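Local coordinates for single-stranded DNA-binding protein 1 (Streptomyces coelicolor, PDB 4DAM) that probably binds single-stranded DNA as a homotetramer, the chain here comprising its OB-fold domain, at residues N70-L73 with A74-S78. The protein carries 1 engineered substitution. Numbering follows the deposited sequence.
Sequences NRQL and ATNAS
Gln-72 and Asn-76, one helical turn apart, join through their side-chain amides: Gln-72 NE2 lies 3.0 Å from Asn-76 OD1, with an N-H...O angle of 155°. The acceptor sits in the plane of the Gln-72 amide, whereas NE2 stands well above the Asn-76 carbonyl plane, not on a lone pair; the two amide planes are turned 52° apart. The Gln-72 chain leaves with CG anti to its own N (chi1 -165°) and then bends at chi2, which brings NE2 round to Asn-76 and within 3.8 Å of Thr-75 CG2. A water 2.8 Å from Thr-75 OG1 donates to Gln-72 OE1, so both ends of the glutamine amide are engaged and its rotation is restrained. Asn-76 ND2 meanwhile hydrogen-bonds Leu-119 O of the second subunit. Replacing Asn-76 with an alanine would probably leave both Gln-72 NE2 and that carbonyl without their mate. In the backbone beneath, Asn-76 N donates a hydrogen bond to Gln-72 O at 2.9 Å and Ala-77 N donates one to Leu-73 O at 2.8 Å, the i-to-i+4 spacing of an alpha-helix. Buried Ala-74 packs on Val-39 and Leu-73 on Leu-119 of the second subunit, placing helix 71-80 between strand 36-51 and the neighbouring chain, as the single helix of this OB-fold.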
ATOM      1  N   ASN A  70      -4.212  -8.303 -18.457  1.00 16.50           N
ATOM      2  CA  ASN A  70      -4.765  -8.092 -19.761  0.53 17.94           C
ATOM      3  C   ASN A  70      -3.825  -7.326 -20.697  1.00 17.84           C
ATOM      4  O   ASN A  70      -2.779  -6.844 -20.269  1.00 17.38           O
ATOM      5  CB  ASN A  70      -6.074  -7.314 -19.590  0.53 20.41           C
ATOM      6  CG  ASN A  70      -7.189  -8.148 -19.085  0.53 22.66           C
ATOM      7  OD1 ASN A  70      -7.693  -8.965 -19.792  0.53 31.99           O
ATOM      8  ND2 ASN A  70      -7.593  -7.922 -17.860  0.53 25.37           N
ATOM      9  N   ARG A  71      -4.198  -7.221 -21.965  1.00 21.33           N
ATOM     10  CA  ARG A  71      -3.466  -6.421 -22.936  1.00 23.70           C
ATOM     11  C   ARG A  71      -1.979  -6.802 -22.997  1.00 21.41           C
ATOM     12  O   ARG A  71      -1.650  -8.010 -22.959  1.00 19.03           O
ATOM     13  CB  ARG A  71      -3.711  -4.938 -22.671  1.00 29.57           C
ATOM     14  CG  ARG A  71      -5.202  -4.593 -22.778  1.00 39.14           C
ATOM     15  CD  ARG A  71      -5.391  -3.257 -23.458  1.00 48.74           C
ATOM     16  NE  ARG A  71      -6.784  -2.785 -23.440  1.00 62.61           N
ATOM     17  CZ  ARG A  71      -7.799  -3.378 -24.083  1.00 61.96           C
ATOM     18  NH1 ARG A  71      -7.622  -4.501 -24.788  1.00 60.01           N
ATOM     19  NH2 ARG A  71      -9.016  -2.854 -24.002  1.00 68.95           N
ATOM     20  N   GLN A  72      -1.078  -5.826 -23.110  1.00 22.93           N
ATOM     21  CA  GLN A  72       0.333  -6.149 -23.324  1.00 23.31           C
ATOM     22  C   GLN A  72       0.937  -6.903 -22.144  1.00 19.70           C
ATOM     23  O   GLN A  72       1.778  -7.785 -22.330  1.00 19.81           O
ATOM     24  CB  GLN A  72       1.168  -4.907 -23.654  1.00 26.56           C
ATOM     25  CG  GLN A  72       2.529  -5.242 -24.239  1.00 33.07           C
ATOM     26  CD  GLN A  72       2.435  -5.952 -25.585  1.00 37.91           C
ATOM     27  OE1 GLN A  72       1.674  -5.533 -26.472  1.00 45.70           O
ATOM     28  NE2 GLN A  72       3.188  -7.046 -25.738  1.00 37.42           N
ATOM     29  N   LEU A  73       0.491  -6.591 -20.928  1.00 18.65           N
ATOM     30  CA  LEU A  73       0.969  -7.318 -19.756  1.00 16.22           C
ATOM     31  C   LEU A  73       0.633  -8.811 -19.862  1.00 16.59           C
ATOM     32  O   LEU A  73       1.442  -9.670 -19.542  1.00 15.51           O
ATOM     33  CB  LEU A  73       0.371  -6.754 -18.472  1.00 17.37           C
ATOM     34  CG  LEU A  73       0.784  -7.391 -17.144  1.00 15.97           C
ATOM     35  CD1 LEU A  73       2.292  -7.449 -16.996  1.00 17.94           C
ATOM     36  CD2 LEU A  73       0.150  -6.605 -15.994  1.00 17.88           C
ATOM     37  N   ALA A  74      -0.578  -9.129 -20.304  1.00 16.24           N
ATOM     38  CA  ALA A  74      -0.930 -10.536 -20.525  1.00 15.55           C
ATOM     39  C   ALA A  74      -0.044 -11.208 -21.582  1.00 16.34           C
ATOM     40  O   ALA A  74       0.418 -12.323 -21.383  1.00 16.86           O
ATOM     41  CB  ALA A  74      -2.385 -10.648 -20.921  1.00 15.37           C
ATOM     42  N   THR A  75       0.146 -10.542 -22.714  1.00 16.74           N
ATOM     43  CA  THR A  75       0.973 -11.085 -23.798  1.00 18.71           C
ATOM     44  C   THR A  75       2.400 -11.352 -23.301  1.00 17.90           C
ATOM     45  O   THR A  75       2.941 -12.472 -23.442  1.00 20.32           O
ATOM     46  CB  THR A  75       0.949 -10.121 -24.988  1.00 22.04           C
ATOM     47  OG1 THR A  75      -0.409 -10.043 -25.463  1.00 22.87           O
ATOM     48  CG2 THR A  75       1.858 -10.574 -26.105  1.00 27.39           C
ATOM     49  N   ASN A  76       2.970 -10.376 -22.625  1.00 17.61           N
ATOM     50  CA  ASN A  76       4.329 -10.533 -22.096  1.00 17.33           C
ATOM     51  C   ASN A  76       4.436 -11.575 -20.977  1.00 16.81           C
ATOM     52  O   ASN A  76       5.376 -12.398 -20.939  1.00 20.66           O
ATOM     53  CB  ASN A  76       4.893  -9.182 -21.672  1.00 19.20           C
ATOM     54  CG  ASN A  76       5.106  -8.247 -22.843  1.00 23.95           C
ATOM     55  OD1 ASN A  76       5.040  -8.668 -24.015  1.00 28.67           O
ATOM     56  ND2 ASN A  76       5.316  -6.969 -22.548  1.00 23.72           N
ATOM     57  N   ALA A  77       3.491 -11.578 -20.061  1.00 17.08           N
ATOM     58  CA  ALA A  77       3.476 -12.574 -18.995  1.00 17.65           C
ATOM     59  C   ALA A  77       3.348 -13.995 -19.516  1.00 19.25           C
ATOM     60  O   ALA A  77       3.887 -14.925 -18.912  1.00 19.71           O
ATOM     61  CB  ALA A  77       2.367 -12.280 -18.000  1.00 19.77           C
ATOM     62  N   SER A  78       2.563 -14.177 -20.579  1.00 19.38           N
ATOM     63  CA  SER A  78       2.310 -15.508 -21.115  1.00 21.73           C
ATOM     64  C   SER A  78       3.587 -16.178 -21.605  1.00 22.20           C
ATOM     65  O   SER A  78       3.681 -17.382 -21.565  1.00 22.33           O
ATOM     66  CB  SER A  78       1.262 -15.480 -22.217  1.00 26.14           C
ATOM     67  OG  SER A  78       1.781 -14.877 -23.385  1.00 27.80           O
TER
HETATM   68  O   HOH W   1      -0.832  -7.537 -26.608  1.00 35.22           O